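Local coordinates for thioredoxin-like protein (Klebsiella pneumoniae subsp. pneumoniae MGH 78578, PDB 3TY1) that is of unknown function but probably binds carbohydrate, having a supersandwich fold and belonging to the galactose mutarotase clan, at residues A[79-84]-A[349-354]; A[216-221]-A[275-280]; A[221-226]-A[247-252]; A[233-238]-A[260-265]. All coordinates share one frame; numbering follows the deposited sequence. Where two conformers were deposited one is given.

Interaction 1 of 4, residues A[79-84]-A[349-354]; sequences SRMGWD and YTLLHD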
# COMPACT_ATOMS: atom_id res chain seq x y z
N SER A 79 -19.99 -18.70 -25.20
CA SER A 79 -18.96 -19.26 -24.32
C SER A 79 -18.14 -18.12 -23.72
O SER A 79 -18.51 -16.93 -23.82
CB SER A 79 -18.09 -20.26 -25.12
OG SER A 79 -17.13 -20.95 -24.32
N ARG A 80 -17.04 -18.48 -23.08
CA ARG A 80 -16.15 -17.48 -22.50
C ARG A 80 -14.81 -18.07 -22.21
O ARG A 80 -14.68 -19.28 -22.07
CB ARG A 80 -16.69 -16.94 -21.16
CG ARG A 80 -16.62 -17.90 -20.02
CD ARG A 80 -16.76 -17.25 -18.63
NE ARG A 80 -16.55 -18.33 -17.66
CZ ARG A 80 -16.57 -18.21 -16.33
NH1 ARG A 80 -16.74 -17.04 -15.73
NH2 ARG A 80 -16.38 -19.30 -15.59
N MSE A 81 -13.82 -17.18 -22.10
CA MSE A 81 -12.52 -17.51 -21.57
C MSE A 81 -12.49 -16.80 -20.22
O MSE A 81 -12.58 -15.56 -20.14
CB MSE A 81 -11.37 -17.01 -22.45
CG MSE A 81 -11.38 -17.48 -23.91
SE MSE A 81 -9.75 -16.79 -24.77
CE MSE A 81 -10.34 -17.26 -26.51
N GLY A 82 -12.37 -17.57 -19.16
CA GLY A 82 -12.31 -16.99 -17.82
C GLY A 82 -12.78 -18.00 -16.82
O GLY A 82 -13.14 -19.16 -17.17
N TRP A 83 -12.81 -17.54 -15.57
CA TRP A 83 -13.19 -18.39 -14.44
C TRP A 83 -13.73 -17.55 -13.30
O TRP A 83 -13.63 -16.33 -13.33
CB TRP A 83 -11.99 -19.22 -13.97
CG TRP A 83 -10.80 -18.40 -13.42
CD1 TRP A 83 -10.00 -17.55 -14.09
CD2 TRP A 83 -10.29 -18.45 -12.06
NE1 TRP A 83 -9.04 -17.03 -13.25
CE2 TRP A 83 -9.20 -17.57 -11.99
CE3 TRP A 83 -10.68 -19.16 -10.90
CZ2 TRP A 83 -8.47 -17.35 -10.79
CZ3 TRP A 83 -9.98 -18.95 -9.72
CH2 TRP A 83 -8.86 -18.06 -9.67
N ASP A 84 -14.32 -18.22 -12.32
CA ASP A 84 -14.96 -17.57 -11.19
C ASP A 84 -14.13 -17.81 -9.95
O ASP A 84 -14.13 -18.90 -9.39
CB ASP A 84 -16.37 -18.13 -11.02
CG ASP A 84 -17.17 -18.02 -12.30
OD1 ASP A 84 -17.24 -16.90 -12.84
OD2 ASP A 84 -17.66 -19.05 -12.79
N TYR A 349 -5.06 -16.00 -29.30
CA TYR A 349 -6.08 -16.69 -28.51
C TYR A 349 -7.36 -16.79 -29.34
O TYR A 349 -7.83 -15.77 -29.90
CB TYR A 349 -6.39 -15.89 -27.25
CG TYR A 349 -5.30 -15.84 -26.23
CD1 TYR A 349 -4.14 -15.05 -26.42
CD2 TYR A 349 -5.39 -16.60 -25.07
CE1 TYR A 349 -3.12 -15.03 -25.46
CE2 TYR A 349 -4.37 -16.58 -24.10
CZ TYR A 349 -3.24 -15.79 -24.31
OH TYR A 349 -2.26 -15.78 -23.34
N THR A 350 -7.89 -18.00 -29.48
CA THR A 350 -9.06 -18.20 -30.29
C THR A 350 -10.13 -18.89 -29.46
O THR A 350 -9.89 -19.95 -28.85
CB THR A 350 -8.76 -19.05 -31.54
OG1 THR A 350 -7.63 -18.51 -32.25
CG2 THR A 350 -9.99 -19.12 -32.47
N LEU A 351 -11.32 -18.33 -29.49
CA LEU A 351 -12.48 -18.92 -28.86
C LEU A 351 -13.14 -19.84 -29.91
O LEU A 351 -13.70 -19.39 -30.94
CB LEU A 351 -13.43 -17.83 -28.34
CG LEU A 351 -14.52 -18.34 -27.36
CD1 LEU A 351 -13.85 -18.97 -26.14
CD2 LEU A 351 -15.46 -17.23 -26.92
N LEU A 352 -13.04 -21.14 -29.66
CA LEU A 352 -13.53 -22.18 -30.55
C LEU A 352 -14.97 -22.44 -30.16
O LEU A 352 -15.28 -22.72 -28.98
CB LEU A 352 -12.64 -23.42 -30.39
CG LEU A 352 -11.09 -23.25 -30.43
CD1 LEU A 352 -10.40 -24.53 -30.01
CD2 LEU A 352 -10.59 -22.77 -31.81
N HIS A 353 -15.90 -22.26 -31.10
CA HIS A 353 -17.34 -22.31 -30.75
C HIS A 353 -18.15 -23.29 -31.60
O HIS A 353 -19.36 -23.21 -31.63
CB HIS A 353 -17.95 -20.90 -30.77
CG HIS A 353 -17.81 -20.18 -32.09
ND1 HIS A 353 -18.75 -20.27 -33.09
CD2 HIS A 353 -16.84 -19.36 -32.56
CE1 HIS A 353 -18.37 -19.53 -34.12
NE2 HIS A 353 -17.20 -18.97 -33.83
N ASP A 354 -17.47 -24.17 -32.33
CA ASP A 354 -18.17 -25.30 -32.96
C ASP A 354 -17.21 -26.48 -33.18
O ASP A 354 -16.00 -26.34 -33.01
CB ASP A 354 -18.96 -24.89 -34.23
CG ASP A 354 -18.07 -24.45 -35.39
OD1 ASP A 354 -16.89 -24.86 -35.46
OD2 ASP A 354 -18.58 -23.69 -36.25
O HOH W 1 -15.54 -21.65 -26.44

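Interaction 2 of 4, residues A[216-221]-A[275-280]; sequences TPILEE and AAVVNK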
# COMPACT_ATOMS: atom_id res chain seq x y z
N THR A 216 -15.40 -23.04 -16.58
CA THR A 216 -16.64 -23.37 -17.29
C THR A 216 -17.00 -22.22 -18.26
O THR A 216 -16.66 -21.08 -18.00
CB THR A 216 -17.82 -23.64 -16.31
OG1 THR A 216 -18.07 -22.47 -15.54
CG2 THR A 216 -17.50 -24.79 -15.38
N PRO A 217 -17.70 -22.51 -19.37
CA PRO A 217 -18.26 -23.77 -19.86
C PRO A 217 -17.32 -24.65 -20.66
O PRO A 217 -17.76 -25.70 -21.16
CB PRO A 217 -19.38 -23.32 -20.80
CG PRO A 217 -18.87 -22.00 -21.35
CD PRO A 217 -18.01 -21.38 -20.30
N ILE A 218 -16.07 -24.24 -20.85
CA ILE A 218 -15.10 -25.07 -21.58
C ILE A 218 -14.63 -26.22 -20.71
O ILE A 218 -14.68 -27.38 -21.11
CB ILE A 218 -13.90 -24.27 -22.07
CG1 ILE A 218 -14.37 -23.14 -23.01
CG2 ILE A 218 -12.95 -25.19 -22.81
CD1 ILE A 218 -13.27 -22.18 -23.46
N LEU A 219 -14.19 -25.89 -19.49
CA LEU A 219 -13.70 -26.88 -18.54
C LEU A 219 -14.90 -27.58 -17.93
O LEU A 219 -15.89 -26.94 -17.60
CB LEU A 219 -12.83 -26.25 -17.44
CG LEU A 219 -12.11 -27.20 -16.51
CD1 LEU A 219 -11.08 -28.03 -17.26
CD2 LEU A 219 -11.43 -26.37 -15.39
N GLU A 220 -14.80 -28.90 -17.87
CA GLU A 220 -15.80 -29.80 -17.33
C GLU A 220 -15.16 -31.19 -17.28
O GLU A 220 -14.06 -31.39 -17.81
CB GLU A 220 -17.05 -29.85 -18.22
CG GLU A 220 -16.78 -30.29 -19.68
CD GLU A 220 -18.00 -30.26 -20.57
OE1 GLU A 220 -19.04 -29.73 -20.14
OE2 GLU A 220 -17.92 -30.76 -21.71
N GLU A 221 -15.82 -32.10 -16.59
CA GLU A 221 -15.45 -33.52 -16.61
C GLU A 221 -15.39 -34.00 -18.07
O GLU A 221 -16.35 -33.81 -18.82
CB GLU A 221 -16.50 -34.35 -15.87
CG GLU A 221 -16.09 -35.79 -15.67
CD GLU A 221 -17.05 -36.54 -14.76
OE1 GLU A 221 -17.24 -36.13 -13.59
OE2 GLU A 221 -17.59 -37.55 -15.21
N ALA A 275 -1.71 -24.84 -28.33
CA ALA A 275 -2.25 -25.59 -27.20
C ALA A 275 -3.71 -25.19 -27.00
O ALA A 275 -4.11 -24.03 -27.29
CB ALA A 275 -1.43 -25.31 -25.95
N ALA A 276 -4.49 -26.11 -26.47
CA ALA A 276 -5.93 -25.84 -26.33
C ALA A 276 -6.61 -26.67 -25.23
O ALA A 276 -6.12 -27.75 -24.85
CB ALA A 276 -6.62 -26.11 -27.69
N VAL A 277 -7.70 -26.13 -24.70
CA VAL A 277 -8.60 -26.84 -23.83
C VAL A 277 -9.93 -26.89 -24.57
O VAL A 277 -10.40 -25.90 -25.13
CB VAL A 277 -8.72 -26.25 -22.43
CG1 VAL A 277 -9.08 -24.75 -22.46
CG2 VAL A 277 -9.79 -27.03 -21.64
N VAL A 278 -10.52 -28.08 -24.62
CA VAL A 278 -11.76 -28.29 -25.33
C VAL A 278 -12.70 -29.06 -24.41
O VAL A 278 -12.26 -29.83 -23.55
CB VAL A 278 -11.53 -29.00 -26.66
CG1 VAL A 278 -10.52 -28.22 -27.53
CG2 VAL A 278 -11.05 -30.46 -26.45
N ASN A 279 -14.00 -28.82 -24.57
CA ASN A 279 -14.98 -29.51 -23.75
C ASN A 279 -15.11 -30.99 -24.17
O ASN A 279 -14.46 -31.42 -25.12
CB ASN A 279 -16.28 -28.72 -23.73
CG ASN A 279 -17.06 -28.78 -25.04
OD1 ASN A 279 -16.60 -29.29 -26.07
ND2 ASN A 279 -18.29 -28.26 -24.97
N LYS A 280 -15.91 -31.75 -23.45
CA LYS A 280 -16.04 -33.20 -23.69
C LYS A 280 -16.64 -33.53 -25.06
O LYS A 280 -16.17 -34.45 -25.75
CB LYS A 280 -16.86 -33.84 -22.56
CG LYS A 280 -16.91 -35.38 -22.57
CD LYS A 280 -17.94 -35.87 -21.57
CE LYS A 280 -18.24 -37.36 -21.78
NZ LYS A 280 -17.03 -38.19 -21.52
O HOH W 2 -19.36 -27.35 -22.52

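Interaction 3 of 4, residues A[221-226]-A[247-252]; sequences EGARFL and QTYQGP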
# COMPACT_ATOMS: atom_id res chain seq x y z
N GLU A 221 -15.82 -32.10 -16.59
CA GLU A 221 -15.45 -33.52 -16.61
C GLU A 221 -15.39 -34.00 -18.07
O GLU A 221 -16.35 -33.81 -18.82
CB GLU A 221 -16.50 -34.35 -15.87
CG GLU A 221 -16.09 -35.79 -15.67
CD GLU A 221 -17.05 -36.54 -14.76
OE1 GLU A 221 -17.24 -36.13 -13.59
OE2 GLU A 221 -17.59 -37.55 -15.21
N GLY A 222 -14.27 -34.60 -18.45
CA GLY A 222 -14.11 -35.14 -19.80
C GLY A 222 -13.59 -34.11 -20.78
O GLY A 222 -13.39 -34.42 -21.95
N ALA A 223 -13.35 -32.88 -20.33
CA ALA A 223 -12.67 -31.89 -21.18
C ALA A 223 -11.27 -32.40 -21.38
O ALA A 223 -10.78 -33.22 -20.58
CB ALA A 223 -12.62 -30.49 -20.49
N ARG A 224 -10.62 -31.87 -22.40
CA ARG A 224 -9.31 -32.36 -22.81
C ARG A 224 -8.33 -31.22 -23.00
O ARG A 224 -8.73 -30.11 -23.39
CB ARG A 224 -9.44 -33.19 -24.12
CG ARG A 224 -10.18 -34.50 -23.93
CD ARG A 224 -10.22 -35.37 -25.15
NE ARG A 224 -10.86 -34.68 -26.26
CZ ARG A 224 -10.35 -34.47 -27.48
NH1 ARG A 224 -9.14 -34.90 -27.83
NH2 ARG A 224 -11.09 -33.83 -28.38
N PHE A 225 -7.07 -31.49 -22.70
CA PHE A 225 -5.97 -30.58 -22.97
C PHE A 225 -5.26 -31.13 -24.18
O PHE A 225 -4.85 -32.30 -24.18
CB PHE A 225 -5.00 -30.44 -21.80
CG PHE A 225 -3.80 -29.62 -22.13
CD1 PHE A 225 -3.92 -28.26 -22.37
CD2 PHE A 225 -2.55 -30.20 -22.26
CE1 PHE A 225 -2.79 -27.49 -22.70
CE2 PHE A 225 -1.43 -29.43 -22.59
CZ PHE A 225 -1.56 -28.09 -22.80
N LEU A 226 -5.09 -30.29 -25.20
CA LEU A 226 -4.46 -30.69 -26.46
C LEU A 226 -3.17 -29.90 -26.64
O LEU A 226 -3.14 -28.69 -26.51
CB LEU A 226 -5.40 -30.41 -27.64
CG LEU A 226 -6.87 -30.83 -27.54
CD1 LEU A 226 -7.71 -30.36 -28.73
CD2 LEU A 226 -6.99 -32.33 -27.29
N GLN A 247 -4.01 -35.54 -20.42
CA GLN A 247 -4.84 -34.97 -21.47
C GLN A 247 -6.31 -34.74 -21.06
O GLN A 247 -7.01 -34.08 -21.80
CB GLN A 247 -4.86 -35.86 -22.71
CG GLN A 247 -3.48 -36.11 -23.35
CD GLN A 247 -3.47 -37.21 -24.42
OE1 GLN A 247 -3.42 -38.42 -24.11
NE2 GLN A 247 -3.47 -36.80 -25.68
N THR A 248 -6.76 -35.32 -19.95
CA THR A 248 -8.19 -35.35 -19.61
C THR A 248 -8.41 -34.70 -18.26
O THR A 248 -7.63 -34.89 -17.33
CB THR A 248 -8.72 -36.80 -19.63
OG1 THR A 248 -8.48 -37.35 -20.94
CG2 THR A 248 -10.22 -36.86 -19.35
N TYR A 249 -9.48 -33.91 -18.16
CA TYR A 249 -9.83 -33.22 -16.91
C TYR A 249 -10.94 -33.95 -16.16
O TYR A 249 -11.87 -34.50 -16.77
CB TYR A 249 -10.28 -31.77 -17.19
CG TYR A 249 -9.21 -30.85 -17.73
CD1 TYR A 249 -8.35 -30.15 -16.88
CD2 TYR A 249 -9.08 -30.63 -19.09
CE1 TYR A 249 -7.37 -29.32 -17.36
CE2 TYR A 249 -8.12 -29.73 -19.60
CZ TYR A 249 -7.27 -29.09 -18.73
OH TYR A 249 -6.32 -28.22 -19.21
N GLN A 250 -10.83 -33.94 -14.83
CA GLN A 250 -11.89 -34.38 -13.93
C GLN A 250 -12.93 -33.26 -13.77
O GLN A 250 -12.69 -32.10 -14.12
CB GLN A 250 -11.32 -34.69 -12.54
CG GLN A 250 -10.30 -35.85 -12.51
CD GLN A 250 -9.71 -36.10 -11.11
OE1 GLN A 250 -10.29 -35.73 -10.09
NE2 GLN A 250 -8.56 -36.73 -11.08
N GLY A 251 -14.09 -33.63 -13.23
CA GLY A 251 -15.12 -32.68 -12.83
C GLY A 251 -14.63 -32.00 -11.55
O GLY A 251 -13.55 -32.34 -11.04
N PRO A 252 -15.41 -31.03 -11.02
CA PRO A 252 -15.03 -30.35 -9.77
C PRO A 252 -14.87 -31.34 -8.62
O PRO A 252 -15.80 -32.07 -8.33
CB PRO A 252 -16.19 -29.39 -9.52
CG PRO A 252 -16.80 -29.17 -10.89
CD PRO A 252 -16.64 -30.46 -11.61
O HOH W 3 -14.73 -36.19 -12.43
O HOH W 4 -4.22 -34.38 -25.85

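Interaction 4 of 4, residues A[233-238]-A[260-265]; sequences SPFNDY and VFNIQP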
# COMPACT_ATOMS: atom_id res chain seq x y z
N SER A 233 6.24 -33.90 -17.56
CA SER A 233 6.58 -34.39 -16.23
C SER A 233 5.81 -33.68 -15.14
O SER A 233 5.41 -32.51 -15.30
CB SER A 233 8.08 -34.26 -15.97
OG SER A 233 8.52 -32.94 -16.16
N PRO A 234 5.54 -34.38 -14.04
CA PRO A 234 4.79 -33.70 -12.99
C PRO A 234 5.65 -32.67 -12.29
O PRO A 234 6.85 -32.87 -12.16
CB PRO A 234 4.42 -34.84 -12.04
CG PRO A 234 5.48 -35.80 -12.18
CD PRO A 234 5.93 -35.73 -13.62
N PHE A 235 5.01 -31.57 -11.83
CA PHE A 235 5.69 -30.48 -11.12
C PHE A 235 6.27 -30.92 -9.77
O PHE A 235 7.35 -30.46 -9.37
CB PHE A 235 4.69 -29.32 -10.92
CG PHE A 235 5.31 -28.07 -10.39
CD1 PHE A 235 5.82 -27.10 -11.26
CD2 PHE A 235 5.35 -27.83 -9.01
CE1 PHE A 235 6.37 -25.90 -10.76
CE2 PHE A 235 5.89 -26.66 -8.50
CZ PHE A 235 6.41 -25.69 -9.37
N ASN A 236 5.55 -31.81 -9.08
CA ASN A 236 5.93 -32.37 -7.77
C ASN A 236 5.38 -33.81 -7.64
O ASN A 236 4.76 -34.33 -8.57
CB ASN A 236 5.43 -31.45 -6.65
CG ASN A 236 3.89 -31.22 -6.68
OD1 ASN A 236 3.15 -31.93 -7.36
ND2 ASN A 236 3.43 -30.24 -5.92
N ASP A 237 5.62 -34.43 -6.49
CA ASP A 237 5.19 -35.80 -6.24
C ASP A 237 3.68 -35.98 -6.30
O ASP A 237 3.18 -37.00 -6.80
CB ASP A 237 5.72 -36.29 -4.87
CG ASP A 237 7.24 -36.55 -4.88
OD1 ASP A 237 7.84 -36.81 -5.96
OD2 ASP A 237 7.85 -36.51 -3.79
N TYR A 238 2.95 -34.97 -5.84
CA TYR A 238 1.51 -35.03 -5.83
C TYR A 238 0.96 -35.14 -7.23
O TYR A 238 -0.02 -35.84 -7.42
CB TYR A 238 0.93 -33.81 -5.11
CG TYR A 238 -0.57 -33.82 -5.04
CD1 TYR A 238 -1.24 -34.70 -4.18
CD2 TYR A 238 -1.34 -32.94 -5.81
CE1 TYR A 238 -2.64 -34.71 -4.11
CE2 TYR A 238 -2.73 -32.95 -5.74
CZ TYR A 238 -3.38 -33.84 -4.87
OH TYR A 238 -4.75 -33.85 -4.80
N VAL A 260 0.09 -29.83 -11.38
CA VAL A 260 0.77 -29.04 -12.39
C VAL A 260 1.74 -29.95 -13.14
O VAL A 260 2.30 -30.84 -12.51
CB VAL A 260 1.50 -27.87 -11.75
CG1 VAL A 260 2.32 -27.12 -12.80
CG2 VAL A 260 0.46 -26.93 -11.10
N PHE A 261 1.88 -29.71 -14.46
CA PHE A 261 2.78 -30.48 -15.31
C PHE A 261 3.63 -29.53 -16.12
O PHE A 261 3.16 -28.47 -16.63
CB PHE A 261 1.99 -31.43 -16.21
CG PHE A 261 1.15 -32.41 -15.43
CD1 PHE A 261 1.70 -33.60 -14.96
CD2 PHE A 261 -0.17 -32.12 -15.11
CE1 PHE A 261 0.94 -34.48 -14.19
CE2 PHE A 261 -0.94 -33.01 -14.36
CZ PHE A 261 -0.38 -34.19 -13.91
N ASN A 262 4.90 -29.91 -16.22
CA ASN A 262 5.88 -29.16 -16.98
C ASN A 262 6.06 -29.80 -18.33
O ASN A 262 6.45 -30.97 -18.39
CB ASN A 262 7.18 -29.14 -16.23
CG ASN A 262 7.09 -28.39 -14.92
OD1 ASN A 262 6.43 -27.34 -14.83
ND2 ASN A 262 7.78 -28.91 -13.90
N ILE A 263 5.87 -29.02 -19.39
CA ILE A 263 5.86 -29.49 -20.77
C ILE A 263 6.96 -28.86 -21.61
O ILE A 263 7.28 -27.68 -21.45
CB ILE A 263 4.50 -29.19 -21.45
CG1 ILE A 263 3.40 -30.07 -20.83
CG2 ILE A 263 4.61 -29.38 -23.02
CD1 ILE A 263 1.95 -29.59 -21.03
N GLN A 264 7.56 -29.69 -22.48
CA GLN A 264 8.47 -29.22 -23.52
C GLN A 264 7.69 -29.35 -24.83
O GLN A 264 7.50 -30.46 -25.36
CB GLN A 264 9.80 -29.97 -23.53
CG GLN A 264 10.98 -29.06 -23.15
CD GLN A 264 11.15 -27.88 -24.13
OE1 GLN A 264 10.79 -27.97 -25.31
NE2 GLN A 264 11.70 -26.78 -23.62
N PRO A 265 7.20 -28.23 -25.35
CA PRO A 265 6.36 -28.31 -26.56
C PRO A 265 7.13 -28.55 -27.87
O PRO A 265 8.29 -28.24 -27.93
CB PRO A 265 5.70 -26.94 -26.62
CG PRO A 265 6.71 -26.05 -26.01
CD PRO A 265 7.28 -26.84 -24.88
O HOH W 5 8.75 -31.61 -13.76
O HOH W 6 9.17 -31.97 -18.71
O HOH W 7 1.39 -30.26 -8.81

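Interaction 1 of 4, residues A[79-84]-A[349-354]
M81 faces L351 where strand 79-81 runs roughly antiparallel to strand 349-352, with the axes 8.0 Å apart and 156° between their directions. The two strands belong to different sheets, and side chains make the contact between them. M81 is present as selenomethionine. Its CG lies anti to the carbonyl carbon (chi1 -57°) and the chain stays extended beyond it. The methyl CE therefore reaches the opposite backbone, 3.3 Å from L351 N. L351 comes back past it the other way, bringing its CD1 3.6 Å from M81 CG. M81 CE is also 4.2 Å from CB of Y349, whose ring meets F190 almost parallel and whose OH bonds S212. At the other end a water joins S79 OG (2.7 Å) to L352 O (2.8 Å). R80 turns away from the contact. Its NH1 and NH2 grip D84 end-on, with OD1 met 2.9 Å from NH1 and from above the carboxylate plane. G82 O sits over one face of this guanidinium, and NE bonds T216 O. Strand 79-81 ends a six-stranded antiparallel sheet, and strand 342-352 lies inside a ten-stranded one. The contact thus joins the edge of one sheet to the other within this protein's supersandwich fold.

Interaction 2 of 4, residues A[216-221]-A[275-280]
I218 and N279 bring the loop 216-221 against the end of strand 272-278, their CA atoms 4.9 Å apart. The tight part is here. I218 CG2 lies anti to the backbone N, which directs this methyl at V277. It rests 3.5 Å from V277 O and 3.8 Å from V277 CG2. I218 O in turn meets the N279 backbone through a CA-H...O contact. E220 adds the one direct hydrogen bond between the segments. K280 N donates to the anti lone pair of E220 OE2 over 2.8 Å, at an N-H...O angle of 161°. The E220 carboxylate and N279 amide planes are nearly parallel, 7° apart, but offset. The amide is held from outside, with ND2 on D283 and OD1 on the backbone N of K284. Beside this tight part, a water accepts from N279 ND2 and donates to P217 O, with a weak third link to E220 OE1. The solvent side, with exposed E221 and K280, is looser: E221 OE2 stays 6.4 Å from K280 NZ. P217, which follows a cis peptide bond, packs with I218 on S79 of strand 79-81. V277 touches I315 of strand 311-318, while strand 272-278 itself runs between strands 285-291 and 224-229.

Interaction 3 of 4, residues A[221-226]-A[247-252]
The Y249 ring meets segment 221-226 with its edge: A223 C and R224 N lie there in the ring plane. At this edge CD2 is 3.4 Å from A223 O; A223 CB, 3.8 Å from CD2, stands off the ring plane. K302 makes a cation-pi contact with the same ring. Further out, Y249 OH comes 3.7 Å from F225 CB, obliquely to the F225 ring, and is hydrogen-bonded to T313 OG1. F225 CG is anti to the backbone N (chi1 174°), and the phenyl group crosses the tyrosine at a slant. It also packs on L298, L300 and I315. The backbones run roughly antiparallel and form a single beta bridge, R224 with T248. In this way the loop 247-252 lines strand 224-229, an outermost strand of the large antiparallel sheet of the supersandwich. G222 N donates to Y249 O (2.9 Å), and Y249 N to A223 O (2.8 Å). F225 N reaches Q247 O over 2.7 Å from above the carbonyl plane. R224 CB packs 3.5 Å from the same Q247 O, while its guanidinium forms a salt bridge with E362. At the exposed end E221 CB lies against G251, and a water links E221 OE1 to G251 N.

Interaction 4 of 4, residues A[233-238]-A[260-265]
F235 and V260 lie side by side where strand 231-234 ends against strand 259-265. This is an antiparallel ladder. S233 and N262 are its hydrogen-bonded pair, and P234 and F261 its non-hydrogen-bonded pair. F235 CB sits 3.2 Å from V260 O and 3.6 Å from V260 CB. CG is next to V260 CG1. With CG anti to the backbone N (chi1 -172°), the ring points the same way as the valine. CD1 then meets the N262 amide, with OD1 3.6 Å away in the ring plane, at its edge. Ring and amide planes are 62° apart. Beyond CD1 the ring stacks on Y323 and meets H124 at an angle. The backbone beneath is firmly tied. N262 N donates to S233 O (2.8 Å), S233 N to N262 O (3.1 Å), and F235 N to V260 O from above its carbonyl plane. P234 and F261 share the face opposite S233 and N262, where P234 CB nears F261 CE1. On the side of S233 and N262, one water joins S233 OG, P234 O and N262 ND2, and a second joins S233 OG to N262 O. A third water accepts from V260 N (2.9 Å) and donates to N236 OD1 (2.8 Å).

The four contacts form a chain of neighbours. Interactions 1 and 2 touch through R80 NE and T216 O, 2.8 Å apart. Interactions 2 and 3 share E221, and their strands pair within one sheet: A276 O lies 2.8 Å from L226 N. Interaction 3 reaches interaction 4 by packing, F225 CE2 being 3.7 Å from I263 CD1. The ends of this row, interactions 1 and 4, have centres about 24 Å apart. No active site is established here. An MPD molecule lies about 4 Å from the T350 side chain, and a sulfate about 5 Å from that of V260. Both probably come from the crystallisation liquor.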